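Local coordinates for protein DnaJ homolog subfamily C member 3 (Mus musculus, PDB 3IEG) that acts as a co-chaperone in the unfolded protein response of the endoplasmic reticulum, binding misfolded proteins, stimulating HSPA8 ATPase activity and restraining the kinase GCN2, at residues Thr188-Tyr192 with His221-Phe225; Tyr198-His204 with Glu264-Tyr270. One frame throughout, in Å; residues are numbered along the deposited sequence.

Interaction 1 of 2, residues Thr188-Tyr192 with His221-Phe225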
ATOM      1  N   THR A 188       4.407  -3.329  12.253  1.00 46.77           N
ATOM      2  CA  THR A 188       3.329  -4.173  12.724  1.00 45.69           C
ATOM      3  C   THR A 188       1.954  -3.489  12.640  1.00 44.72           C
ATOM      4  O   THR A 188       0.973  -4.070  12.175  1.00 44.40           O
ATOM      5  CB  THR A 188       3.674  -4.686  14.143  1.00 45.69           C
ATOM      6  OG1 THR A 188       3.015  -5.927  14.385  1.00 46.93           O
ATOM      7  CG2 THR A 188       3.352  -3.663  15.239  1.00 45.50           C
ATOM      8  N   GLU A 189       1.923  -2.233  13.048  1.00 43.78           N
ATOM      9  CA  GLU A 189       0.707  -1.455  13.137  1.00 43.03           C
ATOM     10  C   GLU A 189       0.219  -1.056  11.739  1.00 42.24           C
ATOM     11  O   GLU A 189      -0.985  -0.986  11.481  1.00 41.60           O
ATOM     12  CB  GLU A 189       0.992  -0.223  14.017  1.00 43.27           C
ATOM     13  CG  GLU A 189      -0.093   0.135  15.042  1.00 44.01           C
ATOM     14  CD  GLU A 189      -0.602  -1.055  15.840  1.00 45.12           C
ATOM     15  OE1 GLU A 189      -1.835  -1.142  16.021  1.00 44.74           O
ATOM     16  OE2 GLU A 189       0.222  -1.899  16.276  1.00 45.85           O
ATOM     17  N   ALA A 190       1.165  -0.824  10.832  1.00 41.68           N
ATOM     18  CA  ALA A 190       0.834  -0.456   9.458  1.00 41.40           C
ATOM     19  C   ALA A 190       0.323  -1.667   8.682  1.00 41.32           C
ATOM     20  O   ALA A 190      -0.679  -1.560   7.973  1.00 41.33           O
ATOM     21  CB  ALA A 190       2.025   0.170   8.758  1.00 41.23           C
ATOM     22  N   PHE A 191       1.007  -2.808   8.828  1.00 40.76           N
ATOM     23  CA  PHE A 191       0.564  -4.065   8.238  1.00 40.23           C
ATOM     24  C   PHE A 191      -0.816  -4.418   8.759  1.00 39.48           C
ATOM     25  O   PHE A 191      -1.676  -4.835   7.992  1.00 39.80           O
ATOM     26  CB  PHE A 191       1.555  -5.208   8.498  1.00 40.84           C
ATOM     27  CG  PHE A 191       2.713  -5.247   7.527  1.00 42.51           C
ATOM     28  CD1 PHE A 191       4.008  -4.991   7.955  1.00 43.55           C
ATOM     29  CD2 PHE A 191       2.507  -5.544   6.175  1.00 45.31           C
ATOM     30  CE1 PHE A 191       5.087  -5.022   7.059  1.00 44.43           C
ATOM     31  CE2 PHE A 191       3.581  -5.583   5.263  1.00 45.99           C
ATOM     32  CZ  PHE A 191       4.872  -5.315   5.710  1.00 45.12           C
ATOM     33  N   TYR A 192      -1.051  -4.222  10.052  1.00 38.25           N
ATOM     34  CA  TYR A 192      -2.378  -4.479  10.599  1.00 37.39           C
ATOM     35  C   TYR A 192      -3.440  -3.641   9.913  1.00 36.91           C
ATOM     36  O   TYR A 192      -4.529  -4.119   9.620  1.00 36.86           O
ATOM     37  CB  TYR A 192      -2.431  -4.222  12.098  1.00 36.93           C
ATOM     38  CG  TYR A 192      -3.818  -4.382  12.662  1.00 36.70           C
ATOM     39  CD1 TYR A 192      -4.371  -5.648  12.846  1.00 36.74           C
ATOM     40  CD2 TYR A 192      -4.590  -3.268  13.009  1.00 35.89           C
ATOM     41  CE1 TYR A 192      -5.656  -5.803  13.365  1.00 36.06           C
ATOM     42  CE2 TYR A 192      -5.872  -3.414  13.530  1.00 34.88           C
ATOM     43  CZ  TYR A 192      -6.394  -4.684  13.703  1.00 36.18           C
ATOM     44  OH  TYR A 192      -7.662  -4.850  14.217  1.00 37.71           O
ATOM     45  N   HIS A 221       1.220 -10.408  18.568  1.00 56.54           N
ATOM     46  CA  HIS A 221       0.374  -9.238  18.323  1.00 56.13           C
ATOM     47  C   HIS A 221      -1.106  -9.581  18.460  1.00 55.80           C
ATOM     48  O   HIS A 221      -1.699 -10.168  17.554  1.00 56.17           O
ATOM     49  CB  HIS A 221       0.650  -8.648  16.938  1.00 56.16           C
ATOM     50  CG  HIS A 221       0.117  -7.261  16.763  1.00 55.99           C
ATOM     51  ND1 HIS A 221       0.935  -6.168  16.575  1.00 56.28           N
ATOM     52  CD2 HIS A 221      -1.149  -6.785  16.778  1.00 55.77           C
ATOM     53  CE1 HIS A 221       0.196  -5.081  16.464  1.00 56.28           C
ATOM     54  NE2 HIS A 221      -1.073  -5.428  16.581  1.00 56.65           N
ATOM     55  N   LYS A 222      -1.697  -9.211  19.593  1.00 55.29           N
ATOM     56  CA  LYS A 222      -3.061  -9.630  19.929  1.00 55.04           C
ATOM     57  C   LYS A 222      -4.117  -9.259  18.892  1.00 54.22           C
ATOM     58  O   LYS A 222      -4.926 -10.106  18.513  1.00 54.36           O
ATOM     59  CB  LYS A 222      -3.472  -9.131  21.316  1.00 55.04           C
ATOM     60  CG  LYS A 222      -2.783  -9.869  22.459  1.00 56.00           C
ATOM     61  CD  LYS A 222      -3.062  -9.203  23.809  1.00 56.32           C
ATOM     62  CE  LYS A 222      -2.010  -9.604  24.837  1.00 58.63           C
ATOM     63  NZ  LYS A 222      -2.303  -9.038  26.188  1.00 60.18           N
ATOM     64  N   ARG A 223      -4.110  -8.008  18.434  1.00 53.34           N
ATOM     65  CA  ARG A 223      -5.088  -7.556  17.440  1.00 52.30           C
ATOM     66  C   ARG A 223      -4.878  -8.235  16.093  1.00 51.04           C
ATOM     67  O   ARG A 223      -5.837  -8.624  15.431  1.00 50.92           O
ATOM     68  CB  ARG A 223      -5.069  -6.032  17.274  1.00 52.76           C
ATOM     69  CG  ARG A 223      -6.048  -5.286  18.194  1.00 54.49           C
ATOM     70  CD  ARG A 223      -6.634  -4.033  17.518  1.00 56.94           C
ATOM     71  NE  ARG A 223      -5.981  -2.779  17.916  1.00 58.73           N
ATOM     72  CZ  ARG A 223      -4.856  -2.290  17.390  1.00 59.79           C
ATOM     73  NH1 ARG A 223      -4.204  -2.944  16.440  1.00 60.73           N
ATOM     74  NH2 ARG A 223      -4.366  -1.140  17.830  1.00 60.73           N
ATOM     75  N   CYS A 224      -3.619  -8.375  15.696  1.00 49.48           N
ATOM     76  CA  CYS A 224      -3.287  -9.040  14.444  1.00 48.20           C
ATOM     77  C   CYS A 224      -3.703 -10.498  14.472  1.00 47.39           C
ATOM     78  O   CYS A 224      -4.114 -11.046  13.444  1.00 46.98           O
ATOM     79  CB  CYS A 224      -1.797  -8.944  14.138  1.00 48.16           C
ATOM     80  SG  CYS A 224      -1.396  -7.541  13.125  1.00 47.47           S
ATOM     81  N   PHE A 225      -3.596 -11.115  15.650  1.00 46.03           N
ATOM     82  CA  PHE A 225      -3.942 -12.516  15.793  1.00 44.62           C
ATOM     83  C   PHE A 225      -5.452 -12.714  15.746  1.00 43.46           C
ATOM     84  O   PHE A 225      -5.922 -13.597  15.033  1.00 43.45           O
ATOM     85  CB  PHE A 225      -3.330 -13.126  17.056  1.00 44.88           C
ATOM     86  CG  PHE A 225      -3.408 -14.628  17.097  1.00 44.77           C
ATOM     87  CD1 PHE A 225      -2.561 -15.409  16.298  1.00 45.19           C
ATOM     88  CD2 PHE A 225      -4.331 -15.267  17.926  1.00 44.84           C
ATOM     89  CE1 PHE A 225      -2.636 -16.807  16.322  1.00 45.15           C
ATOM     90  CE2 PHE A 225      -4.414 -16.666  17.963  1.00 45.58           C
ATOM     91  CZ  PHE A 225      -3.563 -17.437  17.164  1.00 45.10           C
TER
HETATM   92  O   HOH W   1      -7.986  -7.411  15.726  1.00 26.94           O
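In the tetratricopeptide-repeat (TPR) fragment of this co-chaperone, helix 188-201 opens TPR 6, and its first turn meets the start of helix 222-246 through E189 and Y192 on one side and H221, R223 and C224 on the other. The polar part of the contact is a surface salt bridge in which two guanidinium nitrogens share one oxygen: R223 NH1 lies 3.0 Å from E189 OE1, and R223 NH2 reaches that same E189 OE1 at 3.1 Å. E189 OE1 sits only 2° out of the guanidinium plane, while the carboxylate is turned 68° against it. Bends at chi2 and chi3 of R223 fold its chain back across Y192, so that NH1 also rides 3.3 Å above one face of the Y192 ring, offset toward the rim. Y192 CG is anti to the backbone N (chi1 176°), which sends the ring across to helix 222-246. There Y192 CD1 is 3.5 Å from C224 SG, a sulfur-aromatic contact with an oblique approach; the sulfur is fixed by its disulfide to C214. Without this ring, as with an alanine here, R223 NH1 would probably lose the face it lies over and C224 SG its aromatic neighbour. E189 OE2 meets the H221 ring at its edge, 3.2 Å from H221 CE1, where it would probably ease protonation of H221, an effect partly offset by R223 NH1 near the same ring plane.

Interaction 2 of 2, residues Tyr198-His204 with Glu264-Tyr270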
ATOM      1  N   TYR A 198      -8.022  -3.925   3.410  1.00 34.36           N
ATOM      2  CA  TYR A 198      -8.340  -4.955   2.444  1.00 34.75           C
ATOM      3  C   TYR A 198      -9.613  -5.698   2.857  1.00 35.16           C
ATOM      4  O   TYR A 198     -10.482  -5.968   2.019  1.00 35.44           O
ATOM      5  CB  TYR A 198      -7.194  -5.950   2.323  1.00 34.45           C
ATOM      6  CG  TYR A 198      -6.059  -5.549   1.416  1.00 34.42           C
ATOM      7  CD1 TYR A 198      -4.740  -5.759   1.806  1.00 33.77           C
ATOM      8  CD2 TYR A 198      -6.292  -4.979   0.153  1.00 34.37           C
ATOM      9  CE1 TYR A 198      -3.684  -5.415   0.972  1.00 33.78           C
ATOM     10  CE2 TYR A 198      -5.230  -4.619  -0.686  1.00 32.86           C
ATOM     11  CZ  TYR A 198      -3.936  -4.841  -0.260  1.00 33.61           C
ATOM     12  OH  TYR A 198      -2.872  -4.515  -1.064  1.00 35.14           O
ATOM     13  N   TYR A 199      -9.715  -6.021   4.147  1.00 35.46           N
ATOM     14  CA  TYR A 199     -10.864  -6.750   4.667  1.00 35.93           C
ATOM     15  C   TYR A 199     -12.136  -5.993   4.343  1.00 36.50           C
ATOM     16  O   TYR A 199     -13.006  -6.530   3.661  1.00 36.64           O
ATOM     17  CB  TYR A 199     -10.739  -6.997   6.169  1.00 35.62           C
ATOM     18  CG  TYR A 199     -11.764  -7.961   6.742  1.00 35.73           C
ATOM     19  CD1 TYR A 199     -11.554  -9.344   6.697  1.00 36.24           C
ATOM     20  CD2 TYR A 199     -12.928  -7.496   7.347  1.00 35.72           C
ATOM     21  CE1 TYR A 199     -12.478 -10.237   7.239  1.00 35.79           C
ATOM     22  CE2 TYR A 199     -13.860  -8.373   7.889  1.00 35.98           C
ATOM     23  CZ  TYR A 199     -13.631  -9.743   7.835  1.00 36.15           C
ATOM     24  OH  TYR A 199     -14.556 -10.614   8.369  1.00 35.62           O
ATOM     25  N   GLN A 200     -12.224  -4.745   4.807  1.00 37.15           N
ATOM     26  CA  GLN A 200     -13.372  -3.889   4.532  1.00 38.05           C
ATOM     27  C   GLN A 200     -13.630  -3.790   3.035  1.00 37.72           C
ATOM     28  O   GLN A 200     -14.775  -3.671   2.610  1.00 37.91           O
ATOM     29  CB  GLN A 200     -13.175  -2.490   5.123  1.00 37.92           C
ATOM     30  CG  GLN A 200     -13.603  -2.342   6.590  1.00 39.70           C
ATOM     31  CD  GLN A 200     -13.161  -1.000   7.224  1.00 40.32           C
ATOM     32  OE1 GLN A 200     -12.110  -0.425   6.869  1.00 43.61           O
ATOM     33  NE2 GLN A 200     -13.967  -0.501   8.170  1.00 41.97           N
ATOM     34  N   LEU A 201     -12.570  -3.862   2.235  1.00 37.67           N
ATOM     35  CA  LEU A 201     -12.726  -3.795   0.780  1.00 37.65           C
ATOM     36  C   LEU A 201     -13.302  -5.059   0.163  1.00 37.46           C
ATOM     37  O   LEU A 201     -13.806  -5.022  -0.958  1.00 37.79           O
ATOM     38  CB  LEU A 201     -11.407  -3.439   0.095  1.00 37.56           C
ATOM     39  CG  LEU A 201     -11.101  -1.944   0.063  1.00 38.11           C
ATOM     40  CD1 LEU A 201      -9.636  -1.734  -0.290  1.00 38.17           C
ATOM     41  CD2 LEU A 201     -12.037  -1.188  -0.895  1.00 37.35           C
ATOM     42  N   GLY A 202     -13.222  -6.172   0.881  1.00 37.00           N
ATOM     43  CA  GLY A 202     -13.649  -7.444   0.325  1.00 36.86           C
ATOM     44  C   GLY A 202     -12.504  -8.288  -0.198  1.00 36.77           C
ATOM     45  O   GLY A 202     -12.713  -9.427  -0.584  1.00 36.63           O
ATOM     46  N   ASP A 203     -11.294  -7.734  -0.201  1.00 36.75           N
ATOM     47  CA  ASP A 203     -10.103  -8.474  -0.620  1.00 36.80           C
ATOM     48  C   ASP A 203      -9.578  -9.405   0.478  1.00 36.18           C
ATOM     49  O   ASP A 203      -8.501  -9.188   1.051  1.00 35.90           O
ATOM     50  CB  ASP A 203      -9.003  -7.505  -1.066  1.00 37.32           C
ATOM     51  CG  ASP A 203      -9.360  -6.761  -2.338  1.00 39.05           C
ATOM     52  OD1 ASP A 203     -10.379  -7.090  -2.979  1.00 41.96           O
ATOM     53  OD2 ASP A 203      -8.610  -5.844  -2.712  1.00 41.53           O
ATOM     54  N   HIS A 204     -10.341 -10.456   0.746  1.00 35.53           N
ATOM     55  CA  HIS A 204     -10.025 -11.385   1.819  1.00 35.17           C
ATOM     56  C   HIS A 204      -8.656 -12.030   1.693  1.00 35.27           C
ATOM     57  O   HIS A 204      -7.977 -12.243   2.702  1.00 35.58           O
ATOM     58  CB  HIS A 204     -11.120 -12.445   1.980  1.00 34.74           C
ATOM     59  CG  HIS A 204     -11.520 -13.111   0.701  1.00 34.55           C
ATOM     60  ND1 HIS A 204     -10.904 -14.253   0.231  1.00 33.61           N
ATOM     61  CD2 HIS A 204     -12.487 -12.807  -0.198  1.00 33.71           C
ATOM     62  CE1 HIS A 204     -11.467 -14.615  -0.909  1.00 33.60           C
ATOM     63  NE2 HIS A 204     -12.438 -13.762  -1.185  1.00 33.86           N
ATOM     64  N   GLU A 264     -19.453 -13.176   8.368  1.00 42.42           N
ATOM     65  CA  GLU A 264     -19.210 -11.742   8.199  1.00 41.56           C
ATOM     66  C   GLU A 264     -20.440 -10.988   7.700  1.00 41.56           C
ATOM     67  O   GLU A 264     -20.544 -10.707   6.513  1.00 41.48           O
ATOM     68  CB  GLU A 264     -18.008 -11.471   7.289  1.00 41.18           C
ATOM     69  CG  GLU A 264     -17.655  -9.987   7.157  1.00 40.43           C
ATOM     70  CD  GLU A 264     -17.592  -9.275   8.497  1.00 39.78           C
ATOM     71  OE1 GLU A 264     -16.717  -9.622   9.311  1.00 38.48           O
ATOM     72  OE2 GLU A 264     -18.426  -8.377   8.741  1.00 40.55           O
ATOM     73  N   PRO A 265     -21.364 -10.636   8.615  1.00 41.75           N
ATOM     74  CA  PRO A 265     -22.624  -9.979   8.238  1.00 41.91           C
ATOM     75  C   PRO A 265     -22.550  -8.463   8.146  1.00 42.27           C
ATOM     76  O   PRO A 265     -23.442  -7.850   7.565  1.00 42.31           O
ATOM     77  CB  PRO A 265     -23.582 -10.380   9.357  1.00 41.89           C
ATOM     78  CG  PRO A 265     -22.702 -10.810  10.521  1.00 41.93           C
ATOM     79  CD  PRO A 265     -21.271 -10.852  10.069  1.00 41.76           C
ATOM     80  N   SER A 266     -21.494  -7.871   8.704  1.00 42.80           N
ATOM     81  CA  SER A 266     -21.343  -6.406   8.775  1.00 43.21           C
ATOM     82  C   SER A 266     -20.863  -5.772   7.465  1.00 43.04           C
ATOM     83  O   SER A 266     -21.447  -4.795   6.990  1.00 43.25           O
ATOM     84  CB  SER A 266     -20.394  -6.013   9.919  1.00 43.24           C
ATOM     85  OG  SER A 266     -20.846  -6.543  11.156  1.00 43.90           O
ATOM     86  N   VAL A 267     -19.796  -6.323   6.893  1.00 42.73           N
ATOM     87  CA  VAL A 267     -19.179  -5.753   5.696  1.00 42.04           C
ATOM     88  C   VAL A 267     -20.006  -6.098   4.472  1.00 41.68           C
ATOM     89  O   VAL A 267     -20.008  -7.240   4.033  1.00 41.68           O
ATOM     90  CB  VAL A 267     -17.735  -6.256   5.523  1.00 41.99           C
ATOM     91  CG1 VAL A 267     -17.088  -5.609   4.315  1.00 42.23           C
ATOM     92  CG2 VAL A 267     -16.919  -5.974   6.782  1.00 41.54           C
ATOM     93  N   ALA A 268     -20.693  -5.094   3.927  1.00 41.46           N
ATOM     94  CA  ALA A 268     -21.662  -5.273   2.830  1.00 41.23           C
ATOM     95  C   ALA A 268     -21.146  -6.086   1.640  1.00 40.86           C
ATOM     96  O   ALA A 268     -21.874  -6.890   1.054  1.00 40.98           O
ATOM     97  CB  ALA A 268     -22.203  -3.920   2.361  1.00 41.25           C
ATOM     98  N   GLU A 269     -19.881  -5.882   1.306  1.00 40.26           N
ATOM     99  CA  GLU A 269     -19.261  -6.541   0.172  1.00 39.53           C
ATOM    100  C   GLU A 269     -19.331  -8.066   0.243  1.00 38.93           C
ATOM    101  O   GLU A 269     -19.414  -8.724  -0.790  1.00 38.88           O
ATOM    102  CB  GLU A 269     -17.809  -6.073   0.040  1.00 39.67           C
ATOM    103  CG  GLU A 269     -17.044  -6.615  -1.168  1.00 39.93           C
ATOM    104  CD  GLU A 269     -17.598  -6.138  -2.504  1.00 40.90           C
ATOM    105  OE1 GLU A 269     -18.375  -5.145  -2.534  1.00 40.01           O
ATOM    106  OE2 GLU A 269     -17.238  -6.764  -3.527  1.00 40.64           O
ATOM    107  N   TYR A 270     -19.293  -8.629   1.446  1.00 38.00           N
ATOM    108  CA  TYR A 270     -19.304 -10.083   1.570  1.00 37.19           C
ATOM    109  C   TYR A 270     -20.688 -10.677   1.380  1.00 37.48           C
ATOM    110  O   TYR A 270     -20.802 -11.782   0.867  1.00 37.73           O
ATOM    111  CB  TYR A 270     -18.643 -10.577   2.866  1.00 36.52           C
ATOM    112  CG  TYR A 270     -17.175 -10.272   2.914  1.00 35.24           C
ATOM    113  CD1 TYR A 270     -16.686  -9.261   3.730  1.00 35.12           C
ATOM    114  CD2 TYR A 270     -16.275 -10.954   2.103  1.00 34.77           C
ATOM    115  CE1 TYR A 270     -15.323  -8.947   3.759  1.00 34.38           C
ATOM    116  CE2 TYR A 270     -14.913 -10.643   2.118  1.00 35.17           C
ATOM    117  CZ  TYR A 270     -14.448  -9.638   2.954  1.00 34.47           C
ATOM    118  OH  TYR A 270     -13.109  -9.323   2.983  1.00 34.72           O
TER
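A tyrosine hydroxyl donates to a helix carbonyl that is already in use: Y270 OH donates to Y199 O at 2.9 Å, while G202 N donates to the same oxygen at 2.8 Å. The hydroxyl lies in the carbonyl plane on a lone pair, with a C=O...donor angle of 125°. Y270 CG stands anti to its carbonyl carbon, beside the backbone N (chi1 -65°), and the ring extends from there past G202, whose CA is 3.3 Å from Y270 OH. G202 ends helix 188-201 in a Schellman motif, its positive phi being suited to glycine; E269 CG packs 3.8 Å from G202 CA as well. This join lies between TPR 6, whose first helix finishes here, and the segment leading from TPR 7 into helix 268-284, so the inter-repeat packing places one aromatic side chain on the C-terminal end of a helix. The two tyrosine side chains cross at about a right angle, Y270 OH over one face of the Y199 ring, offset toward the rim. Y199 OH donates to E264 OE1 at 2.6 Å, on the anti side of that oxygen, with carboxylate and ring planes 89° apart. The second carboxylate oxygen, E264 OE2, accepts from V267 N at 3.1 Å, tying the buried glutamate to its own loop, and Q230 of helix 222-246 adds a hydrogen bond to Y199 OH. V267 packs alongside, CG2 lying 4.0 Å from Y199 CE2 and CG1 meeting the Q200 carbonyl. H204 CD2 faces the edge of the Y270 ring, while its ND1 is hydrogen-bonded to N235.

How the interactions relate
From the N terminus, helix 188-201 supplies the first segment of both contacts: its opening turn goes to interaction 1, its closing turn and the following bend to interaction 2. Interaction 1 closes a loop of 28 residues that takes in helix 204-217 and joins helix 188-201 to the start of helix 222-246. Interaction 2 closes the longer loop of 59 residues, which holds most of helix 204-217 and all of helices 222-246 and 250-263, and reaches the loop and first turn of helix 268-284. Their segments alternate, so the loops cross. The contacts do not touch, with centres 18 Å apart and nearest atoms about 7 Å apart, and hold opposite ends of helix 188-201 to later helices.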